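Local coordinates for protein O-methyltransferase (Bacillus halodurans, PDB 2GPY) that probably transfers a methyl group from S-adenosylmethionine to a hydroxyl of a substrate not yet identified, at residues P17-D20 and Q21-Q25; E44-L47 and H48-M52; L115-G118 and E119-L123. One frame throughout, in Å; residues are numbered along the deposited sequence.

Contact 1: P17-D20 and Q21-Q25; sequences PARD and QYIEQ
Asp20 caps the N-terminal end of helix 21-32, and beside it Arg19 and Glu24 pair where the loop from helix 9-13 enters that helix, at the surface of the chain. Asp20 OD1 makes the capping bond, straight but weak at 3.3 Å, from Tyr22 N; the backbone Asp20 O separately accepts from Glu24 N at 3.0 Å, the first bond of the helix. With CG anti to the backbone N (chi1 162°), the Asp20 carboxylate turns back over the first turn, where OD2 also rests on Tyr22 CB.

Glu24 sends its own carboxylate back to the loop. Its OE2 lies over one face of the Arg19 guanidinium, 3.5 Å from NH2, in a salt bridge of charges alone: OE2 is well out of the guanidinium plane and no N-H is aimed at it; the two planes stand 57° apart. The same OE2 accepts a weak bond from Arg19 N at 3.3 Å. Bends at chi2 and chi3 fold the arginine back along the loop, where NH1 gives a bond of 2.9 Å to Pro17 O lying in the guanidinium plane. Below the charged end, Arg19 CG packs on Ile23 CG2 at 3.7 Å, and Ile23 itself is buried against helix 67-75. Arg19 NH2 has a second acidic partner in Glu27.

With an alanine here in place of Arg19, Glu24 and Glu27 would probably lose the charge they both pair with, and Pro17 O its NH1 donor. Negative groups at the start of a helix are expected to suit its dipole, while one arginine plausibly offsets the charge of two neighbouring glutamates.

Contact 2: E44-L47 and H48-M52; sequences ESLL and HLLKM
Helix 40-53, which lies between the central sheet of a Rossmann-like methyltransferase fold and the second subunit, carries this contact along two of its turns, from Glu44 and Leu47 to His48 and Lys51. Four successive i to i+4 bonds of 2.9 to 3.1 Å hold the backbone: His48 N to Glu44 O, Leu49 N to Ser45 O, Leu50 N to Leu46 O and Lys51 N to Leu47 O.

The inward face is leucine. Leu50 CD1 touches two side chains of the preceding turn, meeting Leu46 CG at 4.2 Å and Leu47 CD2 at 4.3 Å. Its CG stands beside the backbone N (chi1 -71°), which puts Leu50 CG 3.4 Å from Leu46 O. From there Leu46 and Leu50 both reach Leu157 of strand 154-159, while Leu47 and Leu50 share Met72 of helix 67-75.

Polar groups take other sides of the helix. His48 swings its ring clear of the preceding turn, CG anti to the backbone N (chi1 -158°), although its CB still lies 3.6 Å from Glu44 O. The ring then serves two partners: ND1 binds a zinc ion and NE2 bonds to Ile210 O of the second subunit. Lys51 runs its CG past Leu47 O at 3.3 Å and ends in a salt bridge with Asp198 of the second subunit, whereas Glu44 pairs with Arg71 in its own chain. Leu49 meets its counterpart Leu49 of the second subunit, and Met52, a selenomethionine, packs on Leu155 of that subunit. This is a helix that covers the sheet of a Rossmann-like fold with its apolar side and takes part in the subunit interface with other residues.

Contact 3: L115-G118 and E119-L123; sequences LQLG and EKLEL
Leu117, the N-cap residue of helix 118-122, runs its side chain alongside the first turn, touching Leu121 and Lys120. Its CB lies 3.8 Å from Leu121 CD1. CG stands beside the backbone N (chi1 -75°) and carries the branch onward, until CD2 meets the aliphatic CD of Lys120 at 4.0 Å; the leucine and lysine chains run alongside one another. Past these neighbours the leucine reaches Ile84 of strand 80-85 and Tyr146 of helix 139-146.

Leu121 closes the turn from the other end. Its CD1 comes to 3.3 Å from Leu117 O, and the same carbonyl accepts from Leu121 N at 3.0 Å. The leucine is buried, touching Val82 and Ile84 of strand 80-85 and Leu110 of strand 107-111, so the short helix is pinned to the edge region of the sheet.

The outer side is polar. Gly118 O accepts from Glu122 N at 2.9 Å, and the Glu122 side chain, bent at chi2, folds back near that carbonyl; Glu122 OE2 and Gly118 O, 3.4 Å apart, are both acceptors and do not bond. A water bridges the start of the helix: it donates to Gln116 O and accepts from Lys120 N, each at 3.1 Å, and so provides an acceptor for a first-turn N-H.

The Leu117 side chain offers no polar atom for capping. The chemistry here implies a division of labour, in which water serves an early amide, backbone carbonyls start the helical bonding, and the two leucines hold the turn against the strands by apolar contact.

How the contacts relate
Followed from the N terminus, the three contacts come in series, none nested in or crossing another, and each joins segments that adjoin in the chain. Contact 1 closes the passage from the loop after helix 9-13 into helix 21-32. Contact 2 lies wholly within the next helix, 40-53, and the two touch: Arg19 CD approaches Glu44 OE2 at 3.9 Å, so the entrance loop rests on the helix that faces the sheet and the second subunit. Contact 3 follows strand 107-111 and opens helix 118-122 across the chain's centre, its nearest atoms about 16 Å from contact 2 and about 23 Å from contact 1.

Contact 1: P17-D20 and Q21-Q25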
loop_
_atom_site.group_PDB
_atom_site.type_symbol
_atom_site.label_atom_id
_atom_site.label_comp_id
_atom_site.label_asym_id
_atom_site.label_seq_id
_atom_site.Cartn_x
_atom_site.Cartn_y
_atom_site.Cartn_z
ATOM N N PRO B 17 5.970 11.966 -14.185
ATOM C CA PRO B 17 6.517 11.708 -15.526
ATOM C C PRO B 17 5.490 11.886 -16.650
ATOM O O PRO B 17 4.299 11.670 -16.432
ATOM C CB PRO B 17 6.933 10.236 -15.463
ATOM C CG PRO B 17 6.253 9.661 -14.258
ATOM C CD PRO B 17 5.513 10.732 -13.529
ATOM N N ALA B 18 5.960 12.255 -17.844
ATOM C CA ALA B 18 5.081 12.401 -19.017
ATOM C C ALA B 18 4.331 11.111 -19.365
ATOM O O ALA B 18 4.865 9.997 -19.248
ATOM C CB ALA B 18 5.862 12.904 -20.229
ATOM N N ARG B 19 3.075 11.270 -19.763
ATOM C CA ARG B 19 2.269 10.139 -20.188
ATOM C C ARG B 19 2.392 10.054 -21.718
ATOM O O ARG B 19 2.917 10.967 -22.350
ATOM C CB ARG B 19 0.807 10.315 -19.739
ATOM C CG ARG B 19 0.473 9.974 -18.249
ATOM C CD ARG B 19 0.937 11.044 -17.264
ATOM N NE ARG B 19 0.288 12.337 -17.494
ATOM C CZ ARG B 19 0.885 13.522 -17.382
ATOM N NH1 ARG B 19 2.171 13.607 -17.049
ATOM N NH2 ARG B 19 0.198 14.633 -17.625
ATOM N N ASP B 20 1.950 8.947 -22.301
ATOM C CA ASP B 20 1.766 8.850 -23.755
ATOM C C ASP B 20 0.916 10.042 -24.216
ATOM O O ASP B 20 -0.028 10.438 -23.522
ATOM C CB ASP B 20 1.102 7.501 -24.091
ATOM C CG ASP B 20 0.471 7.449 -25.498
ATOM O OD1 ASP B 20 0.930 8.129 -26.445
ATOM O OD2 ASP B 20 -0.508 6.690 -25.653
ATOM N N GLN B 21 1.250 10.630 -25.367
ATOM C CA GLN B 21 0.503 11.808 -25.837
ATOM C C GLN B 21 -1.026 11.566 -25.822
ATOM O O GLN B 21 -1.827 12.492 -25.554
ATOM C CB GLN B 21 1.017 12.289 -27.217
ATOM C CG GLN B 21 0.318 11.690 -28.449
ATOM C CD GLN B 21 0.917 12.127 -29.813
ATOM O OE1 GLN B 21 0.953 13.316 -30.134
ATOM N NE2 GLN B 21 1.347 11.151 -30.628
ATOM N N TYR B 22 -1.435 10.332 -26.103
ATOM C CA TYR B 22 -2.881 10.016 -26.192
ATOM C C TYR B 22 -3.558 10.155 -24.834
ATOM O O TYR B 22 -4.699 10.620 -24.758
ATOM C CB TYR B 22 -3.122 8.609 -26.730
ATOM C CG TYR B 22 -4.569 8.321 -27.122
ATOM C CD1 TYR B 22 -5.034 8.606 -28.413
ATOM C CD2 TYR B 22 -5.461 7.739 -26.215
ATOM C CE1 TYR B 22 -6.360 8.335 -28.793
ATOM C CE2 TYR B 22 -6.777 7.442 -26.583
ATOM C CZ TYR B 22 -7.220 7.762 -27.871
ATOM O OH TYR B 22 -8.499 7.495 -28.275
ATOM N N ILE B 23 -2.855 9.700 -23.792
ATOM C CA ILE B 23 -3.258 9.819 -22.373
ATOM C C ILE B 23 -3.309 11.290 -21.956
ATOM O O ILE B 23 -4.281 11.722 -21.345
ATOM C CB ILE B 23 -2.277 9.042 -21.489
ATOM C CG1 ILE B 23 -2.104 7.612 -22.031
ATOM C CG2 ILE B 23 -2.706 9.024 -19.985
ATOM C CD1 ILE B 23 -3.174 6.683 -21.622
ATOM N N GLU B 24 -2.279 12.063 -22.324
ATOM C CA GLU B 24 -2.272 13.498 -22.056
ATOM C C GLU B 24 -3.455 14.208 -22.713
ATOM O O GLU B 24 -4.019 15.135 -22.133
ATOM C CB GLU B 24 -0.938 14.137 -22.469
ATOM C CG GLU B 24 0.218 13.519 -21.693
ATOM C CD GLU B 24 1.438 14.401 -21.583
ATOM O OE1 GLU B 24 1.756 15.122 -22.535
ATOM O OE2 GLU B 24 2.097 14.341 -20.526
ATOM N N GLN B 25 -3.823 13.761 -23.917
ATOM C CA GLN B 25 -4.963 14.285 -24.636
ATOM C C GLN B 25 -6.274 13.922 -23.936
ATOM O O GLN B 25 -7.224 14.718 -23.940
ATOM C CB GLN B 25 -4.962 13.770 -26.082
ATOM C CG GLN B 25 -6.080 14.324 -26.996
ATOM C CD GLN B 25 -5.927 15.814 -27.351
ATOM O OE1 GLN B 25 -4.831 16.381 -27.304
ATOM N NE2 GLN B 25 -7.038 16.445 -27.725
#

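Contact 2: E44-L47 and H48-M52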
loop_
_atom_site.group_PDB
_atom_site.type_symbol
_atom_site.label_atom_id
_atom_site.label_comp_id
_atom_site.label_asym_id
_atom_site.label_seq_id
_atom_site.Cartn_x
_atom_site.Cartn_y
_atom_site.Cartn_z
ATOM N N GLU B 44 -0.866 8.862 -9.890
ATOM C CA GLU B 44 0.488 8.308 -9.912
ATOM C C GLU B 44 0.750 7.494 -8.641
ATOM O O GLU B 44 1.358 6.414 -8.682
ATOM C CB GLU B 44 1.532 9.413 -10.075
ATOM C CG GLU B 44 1.460 10.098 -11.453
ATOM C CD GLU B 44 1.863 9.171 -12.623
ATOM O OE1 GLU B 44 2.637 8.214 -12.413
ATOM O OE2 GLU B 44 1.404 9.415 -13.757
ATOM N N SER B 45 0.307 8.035 -7.513
ATOM C CA SER B 45 0.434 7.313 -6.238
ATOM C C SER B 45 -0.360 6.039 -6.218
ATOM O O SER B 45 0.159 4.994 -5.782
ATOM C CB SER B 45 0.046 8.212 -5.063
ATOM O OG SER B 45 1.092 9.126 -4.857
ATOM N N LEU B 46 -1.598 6.093 -6.700
ATOM C CA LEU B 46 -2.424 4.897 -6.763
ATOM C C LEU B 46 -1.785 3.818 -7.617
ATOM O O LEU B 46 -1.788 2.645 -7.243
ATOM C CB LEU B 46 -3.838 5.187 -7.287
ATOM C CG LEU B 46 -4.807 4.013 -7.111
ATOM C CD1 LEU B 46 -5.050 3.801 -5.600
ATOM C CD2 LEU B 46 -6.103 4.191 -7.850
ATOM N N LEU B 47 -1.275 4.195 -8.783
ATOM C CA LEU B 47 -0.701 3.191 -9.681
ATOM C C LEU B 47 0.515 2.540 -9.017
ATOM O O LEU B 47 0.757 1.320 -9.124
ATOM C CB LEU B 47 -0.277 3.873 -10.984
ATOM C CG LEU B 47 -1.468 4.374 -11.814
ATOM C CD1 LEU B 47 -0.871 5.125 -12.983
ATOM C CD2 LEU B 47 -2.358 3.192 -12.295
ATOM N N HIS B 48 1.300 3.344 -8.320
ATOM C CA HIS B 48 2.481 2.785 -7.629
ATOM C C HIS B 48 2.080 1.797 -6.516
ATOM O O HIS B 48 2.712 0.728 -6.332
ATOM C CB HIS B 48 3.348 3.901 -7.075
ATOM C CG HIS B 48 4.775 3.487 -6.847
ATOM N ND1 HIS B 48 5.634 3.233 -7.885
ATOM C CD2 HIS B 48 5.472 3.250 -5.712
ATOM C CE1 HIS B 48 6.812 2.866 -7.405
ATOM N NE2 HIS B 48 6.743 2.880 -6.089
ATOM N N LEU B 49 1.056 2.153 -5.753
ATOM C CA LEU B 49 0.554 1.267 -4.696
ATOM C C LEU B 49 -0.008 -0.025 -5.305
ATOM O O LEU B 49 0.194 -1.123 -4.773
ATOM C CB LEU B 49 -0.512 1.973 -3.873
ATOM C CG LEU B 49 -0.058 3.196 -3.044
ATOM C CD1 LEU B 49 -1.306 3.910 -2.539
ATOM C CD2 LEU B 49 0.869 2.837 -1.913
ATOM N N LEU B 50 -0.694 0.095 -6.430
ATOM C CA LEU B 50 -1.160 -1.095 -7.138
ATOM C C LEU B 50 0.001 -1.982 -7.575
ATOM O O LEU B 50 -0.077 -3.199 -7.429
ATOM C CB LEU B 50 -2.035 -0.726 -8.342
ATOM C CG LEU B 50 -3.427 -0.165 -8.058
ATOM C CD1 LEU B 50 -4.003 0.500 -9.314
ATOM C CD2 LEU B 50 -4.377 -1.244 -7.541
ATOM N N LYS B 51 1.065 -1.402 -8.142
ATOM C CA LYS B 51 2.197 -2.196 -8.586
ATOM C C LYS B 51 2.790 -2.954 -7.416
ATOM O O LYS B 51 3.269 -4.096 -7.568
ATOM C CB LYS B 51 3.294 -1.334 -9.234
ATOM C CG LYS B 51 2.918 -0.749 -10.604
ATOM C CD LYS B 51 4.108 0.030 -11.120
ATOM C CE LYS B 51 3.686 1.203 -11.948
ATOM N NZ LYS B 51 4.945 1.853 -12.532
HETATM N N MSE B 52 2.762 -2.310 -6.251
HETATM C CA MSE B 52 3.298 -2.881 -5.045
HETATM C C MSE B 52 2.470 -4.093 -4.615
HETATM O O MSE B 52 3.029 -5.099 -4.153
HETATM C CB MSE B 52 3.266 -1.803 -3.954
HETATM C CG MSE B 52 4.070 -2.089 -2.828
HETATM SE SE MSE B 52 3.842 -0.710 -1.464
HETATM C CE MSE B 52 3.327 0.620 -2.362
#

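Contact 3: L115-G118 and E119-L123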
loop_
_atom_site.group_PDB
_atom_site.type_symbol
_atom_site.label_atom_id
_atom_site.label_comp_id
_atom_site.label_asym_id
_atom_site.label_seq_id
_atom_site.Cartn_x
_atom_site.Cartn_y
_atom_site.Cartn_z
ATOM N N LEU B 115 -25.656 -1.133 -9.629
ATOM C CA LEU B 115 -26.541 -1.610 -8.560
ATOM C C LEU B 115 -27.529 -2.633 -9.095
ATOM O O LEU B 115 -28.162 -3.348 -8.334
ATOM C CB LEU B 115 -27.261 -0.436 -7.911
ATOM C CG LEU B 115 -26.917 -0.095 -6.453
ATOM C CD1 LEU B 115 -25.489 -0.450 -6.023
ATOM C CD2 LEU B 115 -27.231 1.362 -6.185
ATOM N N GLN B 116 -27.629 -2.709 -10.420
ATOM C CA GLN B 116 -28.479 -3.681 -11.083
ATOM C C GLN B 116 -27.678 -4.849 -11.673
ATOM O O GLN B 116 -28.268 -5.806 -12.199
ATOM C CB GLN B 116 -29.315 -2.983 -12.160
ATOM C CG GLN B 116 -30.200 -1.882 -11.572
ATOM C CD GLN B 116 -31.287 -1.426 -12.511
ATOM O OE1 GLN B 116 -32.455 -1.713 -12.282
ATOM N NE2 GLN B 116 -30.910 -0.726 -13.591
ATOM N N LEU B 117 -26.350 -4.771 -11.564
ATOM C CA LEU B 117 -25.437 -5.739 -12.194
ATOM C C LEU B 117 -24.770 -6.715 -11.229
ATOM O O LEU B 117 -23.885 -7.473 -11.630
ATOM C CB LEU B 117 -24.341 -5.016 -12.993
ATOM C CG LEU B 117 -24.693 -4.377 -14.342
ATOM C CD1 LEU B 117 -23.437 -3.901 -15.022
ATOM C CD2 LEU B 117 -25.474 -5.313 -15.257
ATOM N N GLY B 118 -25.199 -6.702 -9.968
ATOM C CA GLY B 118 -24.624 -7.570 -8.939
ATOM C C GLY B 118 -24.623 -9.050 -9.299
ATOM O O GLY B 118 -23.593 -9.725 -9.179
ATOM N N GLU B 119 -25.767 -9.550 -9.765
ATOM C CA GLU B 119 -25.927 -10.974 -10.068
ATOM C C GLU B 119 -25.045 -11.424 -11.240
ATOM O O GLU B 119 -24.569 -12.561 -11.262
ATOM C CB GLU B 119 -27.403 -11.322 -10.323
ATOM C CG GLU B 119 -28.410 -10.598 -9.418
ATOM C CD GLU B 119 -28.712 -11.335 -8.118
ATOM O OE1 GLU B 119 -27.775 -11.612 -7.326
ATOM O OE2 GLU B 119 -29.907 -11.632 -7.885
ATOM N N LYS B 120 -24.821 -10.522 -12.196
ATOM C CA LYS B 120 -23.923 -10.758 -13.323
ATOM C C LYS B 120 -22.481 -10.859 -12.817
ATOM O O LYS B 120 -21.712 -11.745 -13.199
ATOM C CB LYS B 120 -24.022 -9.581 -14.301
ATOM C CG LYS B 120 -23.258 -9.752 -15.598
ATOM C CD LYS B 120 -23.246 -8.445 -16.376
ATOM C CE LYS B 120 -22.496 -8.573 -17.694
ATOM N NZ LYS B 120 -23.408 -9.047 -18.787
ATOM N N LEU B 121 -22.119 -9.935 -11.947
ATOM C CA LEU B 121 -20.748 -9.874 -11.474
ATOM C C LEU B 121 -20.382 -10.972 -10.487
ATOM O O LEU B 121 -19.221 -11.371 -10.417
ATOM C CB LEU B 121 -20.431 -8.466 -10.982
ATOM C CG LEU B 121 -20.016 -7.778 -12.294
ATOM C CD1 LEU B 121 -20.885 -6.591 -12.708
ATOM C CD2 LEU B 121 -18.532 -7.478 -12.298
ATOM N N GLU B 122 -21.367 -11.475 -9.753
ATOM C CA GLU B 122 -21.160 -12.622 -8.877
ATOM C C GLU B 122 -20.591 -13.806 -9.642
ATOM O O GLU B 122 -19.873 -14.624 -9.069
ATOM C CB GLU B 122 -22.468 -13.023 -8.193
ATOM C CG GLU B 122 -22.723 -12.310 -6.877
ATOM C CD GLU B 122 -24.199 -12.049 -6.622
ATOM O OE1 GLU B 122 -25.025 -12.945 -6.893
ATOM O OE2 GLU B 122 -24.534 -10.940 -6.148
ATOM N N LEU B 123 -20.912 -13.888 -10.932
ATOM C CA LEU B 123 -20.472 -14.994 -11.790
ATOM C C LEU B 123 -18.957 -14.982 -12.013
ATOM O O LEU B 123 -18.356 -16.033 -12.218
ATOM C CB LEU B 123 -21.209 -14.986 -13.148
ATOM C CG LEU B 123 -22.743 -15.133 -13.283
ATOM C CD1 LEU B 123 -23.159 -15.294 -14.754
ATOM C CD2 LEU B 123 -23.313 -16.283 -12.454
HETATM O O HOH W 1 -27.188 -8.593 -12.966
#